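Local coordinates for protein dioxygenase (Pseudomonas brassicacearum, PDB 5V2D) that probably cleaves the central double bond of lignostilbene-type substrates with molecular oxygen, using an iron held by four histidines, at residues Lys190-Thr195 against Val282-Arg287; His387-Ala392 against Glu448-Tyr453. One frame throughout, in Å; residues are numbered along the deposited sequence.

Contact 1 of 2, residues Lys190-Thr195 against Val282-Arg287; sequences KLDPAT and VPRNGR
Asp192 and Arg284 mark the closest backbone approach of Lys190-Thr195 and Val282-Arg287, yet their CA atoms are still 12.0 Å apart, so the gap is bridged by side chains, chiefly the long reach of Arg284. Arg284 stretches across from a type I turn, Pro283 to Gly286, closed by the bond from Gly286 N to Pro283 O. Its guanidinium arrives end-on: NH1 lies 3.0 Å and NH2 3.2 Å from the same oxygen, OD2 of Asp192, which sits almost in the guanidinium plane. The two flat groups are turned 58° apart. NH2 meets OD2 nearly along the C-O direction, whereas NH1 stands above the carboxylate plane. The contact belongs to the seven-bladed beta-propeller of this family: strand 190-191 is an end strand of one blade, following the iron ligand His188, and strand 276-283 belongs to the next blade. Asp192 turns CG anti to its own N (chi1 -177°), which carries OD2 across to the arginine and leaves OD1 for its own loop. There Asp192 OD1 accepts from Ala194 N at 2.8 Å, an Asx turn, and from Thr195 N at 3.2 Å, both on its anti side. Asp192 OD2 also pairs with Arg383, and Arg284 has further partners in Glu217, its strongest, and the carbonyl of Thr244. With the Asp192 carboxylate removed, an alanine here would probably leave Arg383 and Arg284 short of a shared anion and let the 192-195 turn relax without its OD1 bonds.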
loop_
_atom_site.group_PDB
_atom_site.type_symbol
_atom_site.label_atom_id
_atom_site.label_comp_id
_atom_site.label_asym_id
_atom_site.label_seq_id
_atom_site.Cartn_x
_atom_site.Cartn_y
_atom_site.Cartn_z
ATOM N N LYS A 190 8.895 -3.173 6.725
ATOM C CA LYS A 190 8.296 -3.219 8.076
ATOM C C LYS A 190 9.304 -2.669 9.066
ATOM O O LYS A 190 10.506 -2.805 8.858
ATOM C CB LYS A 190 8.061 -4.653 8.488
ATOM C CG LYS A 190 7.416 -5.628 7.539
ATOM C CD LYS A 190 6.032 -5.248 7.262
ATOM C CE LYS A 190 5.458 -6.267 6.274
ATOM N NZ LYS A 190 4.385 -5.616 5.503
ATOM N N LEU A 191 8.824 -2.103 10.148
ATOM C CA LEU A 191 9.682 -1.765 11.340
ATOM C C LEU A 191 9.572 -2.825 12.405
ATOM O O LEU A 191 8.469 -3.210 12.878
ATOM C CB LEU A 191 9.220 -0.480 11.995
ATOM C CG LEU A 191 9.378 0.749 11.139
ATOM C CD1 LEU A 191 8.729 1.915 11.951
ATOM C CD2 LEU A 191 10.875 0.984 10.770
ATOM N N ASP A 192 10.706 -3.349 12.766
ATOM C CA ASP A 192 10.785 -4.382 13.811
ATOM C C ASP A 192 10.520 -3.675 15.140
ATOM O O ASP A 192 11.211 -2.757 15.488
ATOM C CB ASP A 192 12.186 -4.995 13.855
ATOM C CG ASP A 192 12.295 -6.130 14.896
ATOM O OD1 ASP A 192 12.205 -5.931 16.068
ATOM O OD2 ASP A 192 12.295 -7.268 14.585
ATOM N N PRO A 193 9.504 -4.096 15.869
ATOM C CA PRO A 193 9.191 -3.345 17.052
ATOM C C PRO A 193 10.211 -3.538 18.181
ATOM O O PRO A 193 10.237 -2.729 19.058
ATOM C CB PRO A 193 7.832 -3.845 17.476
ATOM C CG PRO A 193 7.809 -5.236 16.996
ATOM C CD PRO A 193 8.569 -5.205 15.659
ATOM N N ALA A 194 11.024 -4.550 18.169
ATOM C CA ALA A 194 11.972 -4.744 19.295
ATOM C C ALA A 194 13.237 -3.897 19.121
ATOM O O ALA A 194 13.683 -3.296 20.075
ATOM C CB ALA A 194 12.325 -6.223 19.444
ATOM N N THR A 195 13.724 -3.765 17.872
ATOM C CA THR A 195 14.973 -3.071 17.536
ATOM C C THR A 195 14.813 -1.759 16.812
ATOM O O THR A 195 15.732 -0.983 16.731
ATOM C CB THR A 195 15.794 -3.922 16.597
ATOM O OG1 THR A 195 14.994 -4.295 15.448
ATOM C CG2 THR A 195 16.276 -5.211 17.270
ATOM N N VAL A 282 12.692 -18.000 4.306
ATOM C CA VAL A 282 14.084 -18.053 4.597
ATOM C C VAL A 282 14.381 -17.532 5.989
ATOM O O VAL A 282 13.737 -16.583 6.431
ATOM C CB VAL A 282 14.869 -17.276 3.520
ATOM C CG1 VAL A 282 14.567 -15.789 3.488
ATOM C CG2 VAL A 282 16.347 -17.505 3.714
ATOM N N PRO A 283 15.364 -18.112 6.672
ATOM C CA PRO A 283 15.718 -17.503 7.965
ATOM C C PRO A 283 16.202 -16.098 7.824
ATOM O O PRO A 283 16.948 -15.756 6.883
ATOM C CB PRO A 283 16.866 -18.412 8.560
ATOM C CG PRO A 283 16.723 -19.699 7.821
ATOM C CD PRO A 283 16.075 -19.388 6.472
ATOM N N ARG A 284 15.791 -15.285 8.789
ATOM C CA ARG A 284 16.044 -13.892 8.778
ATOM C C ARG A 284 17.526 -13.544 8.824
ATOM O O ARG A 284 17.978 -12.537 8.267
ATOM C CB ARG A 284 15.326 -13.320 9.964
ATOM C CG ARG A 284 15.171 -11.834 9.885
ATOM C CD ARG A 284 14.048 -11.360 10.823
ATOM N NE ARG A 284 14.472 -10.066 11.379
ATOM C CZ ARG A 284 13.870 -9.416 12.331
ATOM N NH1 ARG A 284 14.394 -8.285 12.753
ATOM N NH2 ARG A 284 12.760 -9.899 12.900
ATOM N N ASN A 285 18.308 -14.409 9.449
ATOM C CA ASN A 285 19.766 -14.233 9.504
ATOM C C ASN A 285 20.482 -15.283 8.647
ATOM O O ASN A 285 21.677 -15.540 8.849
ATOM C CB ASN A 285 20.225 -14.333 10.998
ATOM C CG ASN A 285 20.002 -15.730 11.602
ATOM O OD1 ASN A 285 19.301 -16.614 11.046
ATOM N ND2 ASN A 285 20.642 -15.936 12.733
ATOM N N GLY A 286 19.789 -15.795 7.658
ATOM C CA GLY A 286 20.272 -16.921 6.871
ATOM C C GLY A 286 20.959 -16.505 5.577
ATOM O O GLY A 286 21.403 -15.338 5.395
ATOM N N ARG A 287 21.061 -17.497 4.691
ATOM C CA ARG A 287 21.770 -17.362 3.415
ATOM C C ARG A 287 20.896 -18.005 2.335
ATOM O O ARG A 287 19.894 -18.728 2.630
ATOM C CB ARG A 287 23.111 -18.148 3.465
ATOM C CG ARG A 287 23.826 -18.102 4.770
ATOM C CD ARG A 287 24.348 -19.477 5.167
ATOM N NE ARG A 287 25.632 -19.583 4.555
ATOM C CZ ARG A 287 26.484 -20.594 4.770
ATOM N NH1 ARG A 287 26.124 -21.604 5.573
ATOM N NH2 ARG A 287 27.691 -20.556 4.182
#

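Contact 2 of 2, residues His387-Ala392 against Glu448-Tyr453; sequences HGFLLA and EEADGY
Glu449 crosses His387 obliquely, passing the CD2 corner of its imidazole. With CG anti to the backbone N (chi1 -171°) and the chain extended beyond it, the glutamate runs past the imidazole edge. Glu449 CB is 4.2 Å from His387 CD2, CG slightly nearer, and CD closes to 3.5 Å from that same ring carbon. The carboxylate stands at 89° to the ring, with CD close to the ring plane. At the tip the oxygens diverge. OE1 stays near CD2 but has its main partner in Ala386 N; Glu449 OE2 takes a weak bond from His387 N at 3.1 Å, with an N-H...O angle of 133°. A water whose oxygen lies 2.6 Å from Glu449 OE2 bridges it to His387 O. Glu449 O lies over one face of the imidazole.

The next residue, Ala450, packs its methyl obliquely to the ring. At a left-handed backbone position in the type II turn Glu448 to Asp451, Ala450 sets its CB 3.5 Å from His387 CB and 3.9 Å from Phe389 CZ. The turn, leading into strand 452-460, packs against His387 and Phe389 of strand 387-392, where two neighbouring propeller blades meet; the ring of Phe440, from strand 433-442, meets that of Phe389 with the planes nearly parallel.

His387 ND1 is hydrogen-bonded to His416 NE2. Because Glu449 OE1 is 4.5 Å from His387 NE2, the carboxylate is likely to favour positive charge on this imidazole, although the bonds OE1 and OE2 accept from backbone N-H groups and the water would temper that pull.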
loop_
_atom_site.group_PDB
_atom_site.type_symbol
_atom_site.label_atom_id
_atom_site.label_comp_id
_atom_site.label_asym_id
_atom_site.label_seq_id
_atom_site.Cartn_x
_atom_site.Cartn_y
_atom_site.Cartn_z
ATOM N N HIS A 387 -5.202 -9.326 17.227
ATOM C CA HIS A 387 -6.101 -8.293 16.724
ATOM C C HIS A 387 -5.674 -7.725 15.373
ATOM O O HIS A 387 -4.507 -7.596 15.128
ATOM C CB HIS A 387 -6.112 -7.138 17.724
ATOM C CG HIS A 387 -6.602 -7.531 19.079
ATOM N ND1 HIS A 387 -7.938 -7.441 19.418
ATOM C CD2 HIS A 387 -5.947 -8.028 20.167
ATOM C CE1 HIS A 387 -8.097 -7.983 20.619
ATOM N NE2 HIS A 387 -6.898 -8.269 21.127
ATOM N N GLY A 388 -6.632 -7.373 14.548
ATOM C CA GLY A 388 -6.339 -6.641 13.283
ATOM C C GLY A 388 -7.468 -5.685 12.945
ATOM O O GLY A 388 -8.610 -5.874 13.423
ATOM N N PHE A 389 -7.121 -4.602 12.277
ATOM C CA PHE A 389 -8.044 -3.662 11.784
ATOM C C PHE A 389 -8.054 -3.828 10.267
ATOM O O PHE A 389 -7.020 -4.119 9.661
ATOM C CB PHE A 389 -7.639 -2.267 12.236
ATOM C CG PHE A 389 -7.570 -2.099 13.721
ATOM C CD1 PHE A 389 -6.379 -2.166 14.389
ATOM C CD2 PHE A 389 -8.743 -1.973 14.459
ATOM C CE1 PHE A 389 -6.303 -1.969 15.781
ATOM C CE2 PHE A 389 -8.693 -1.896 15.859
ATOM C CZ PHE A 389 -7.482 -1.865 16.555
ATOM N N LEU A 390 -9.187 -3.655 9.644
ATOM C CA LEU A 390 -9.359 -4.020 8.262
ATOM C C LEU A 390 -10.392 -3.084 7.681
ATOM O O LEU A 390 -11.254 -2.563 8.405
ATOM C CB LEU A 390 -10.020 -5.437 8.160
ATOM C CG LEU A 390 -9.338 -6.637 8.799
ATOM C CD1 LEU A 390 -10.251 -7.839 8.927
ATOM C CD2 LEU A 390 -8.172 -7.033 7.942
ATOM N N LEU A 391 -10.383 -2.928 6.380
ATOM C CA LEU A 391 -11.475 -2.336 5.662
ATOM C C LEU A 391 -12.238 -3.472 5.001
ATOM O O LEU A 391 -11.656 -4.477 4.540
ATOM C CB LEU A 391 -10.989 -1.383 4.564
ATOM C CG LEU A 391 -10.085 -0.226 5.036
ATOM C CD1 LEU A 391 -9.825 0.754 3.901
ATOM C CD2 LEU A 391 -10.800 0.506 6.179
ATOM N N ALA A 392 -13.540 -3.314 4.880
ATOM C CA ALA A 392 -14.356 -4.324 4.209
ATOM C C ALA A 392 -15.468 -3.662 3.419
ATOM O O ALA A 392 -15.850 -2.513 3.666
ATOM C CB ALA A 392 -14.961 -5.262 5.233
ATOM N N GLU A 448 -2.374 -2.401 26.340
ATOM C CA GLU A 448 -2.464 -3.743 25.781
ATOM C C GLU A 448 -2.635 -3.659 24.244
ATOM O O GLU A 448 -2.926 -2.591 23.648
ATOM C CB GLU A 448 -3.639 -4.520 26.433
ATOM C CG GLU A 448 -3.457 -5.558 27.614
ATOM C CD GLU A 448 -2.275 -5.345 28.652
ATOM O OE1 GLU A 448 -1.068 -5.334 28.241
ATOM O OE2 GLU A 448 -2.542 -5.232 29.896
ATOM N N GLU A 449 -2.423 -4.822 23.622
ATOM C CA GLU A 449 -2.515 -4.935 22.159
ATOM C C GLU A 449 -3.832 -4.351 21.651
ATOM O O GLU A 449 -4.907 -4.723 22.120
ATOM C CB GLU A 449 -2.405 -6.410 21.658
ATOM C CG GLU A 449 -2.278 -6.448 20.138
ATOM C CD GLU A 449 -2.474 -7.839 19.502
ATOM O OE1 GLU A 449 -2.486 -8.830 20.242
ATOM O OE2 GLU A 449 -2.634 -7.921 18.266
ATOM N N ALA A 450 -3.730 -3.453 20.668
ATOM C CA ALA A 450 -4.884 -2.937 19.918
ATOM C C ALA A 450 -5.806 -2.109 20.783
ATOM O O ALA A 450 -6.988 -1.889 20.405
ATOM C CB ALA A 450 -5.707 -4.040 19.219
ATOM N N ASP A 451 -5.263 -1.583 21.882
ATOM C CA ASP A 451 -6.080 -0.696 22.742
ATOM C C ASP A 451 -5.640 0.731 22.449
ATOM O O ASP A 451 -4.537 1.124 22.818
ATOM C CB ASP A 451 -5.896 -1.072 24.213
ATOM C CG ASP A 451 -6.646 -0.144 25.178
ATOM O OD1 ASP A 451 -7.602 0.516 24.724
ATOM O OD2 ASP A 451 -6.317 -0.192 26.364
ATOM N N GLY A 452 -6.492 1.450 21.752
ATOM C CA GLY A 452 -6.181 2.791 21.368
ATOM C C GLY A 452 -7.145 3.337 20.344
ATOM O O GLY A 452 -8.331 3.123 20.437
ATOM N N TYR A 453 -6.616 4.079 19.379
ATOM C CA TYR A 453 -7.420 4.823 18.433
ATOM C C TYR A 453 -7.197 4.296 17.013
ATOM O O TYR A 453 -6.073 3.972 16.649
ATOM C CB TYR A 453 -7.052 6.289 18.554
ATOM C CG TYR A 453 -7.169 6.799 19.980
ATOM C CD1 TYR A 453 -6.035 7.082 20.747
ATOM C CD2 TYR A 453 -8.420 6.916 20.598
ATOM C CE1 TYR A 453 -6.125 7.489 22.074
ATOM C CE2 TYR A 453 -8.516 7.302 21.932
ATOM C CZ TYR A 453 -7.340 7.601 22.648
ATOM O OH TYR A 453 -7.420 8.065 23.953
HETATM O O HOH W 1 -2.625 -6.139 16.358
#

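Contact 1 closes before contact 2 opens along the chain, and the two do not touch: their centres are about 23 Å apart and their nearest atoms about 11 Å. Each joins two successive blades of the same beta-propeller: contact 1 the sheets holding strands 190-191 and 276-283, contact 2 those holding strands 387-392 and 452-460. The blade with strands 314-322 and 345-353 comes between these pairs. Arg383, in the loop ahead of strand 387-392, reaches Asp192 of contact 1, so the blade of strand 387-392 also touches that region. Both contacts lie at blade-blade junctions of the propeller that carries the iron site of His188, His239, His304 and His495; neither supplies a ligand.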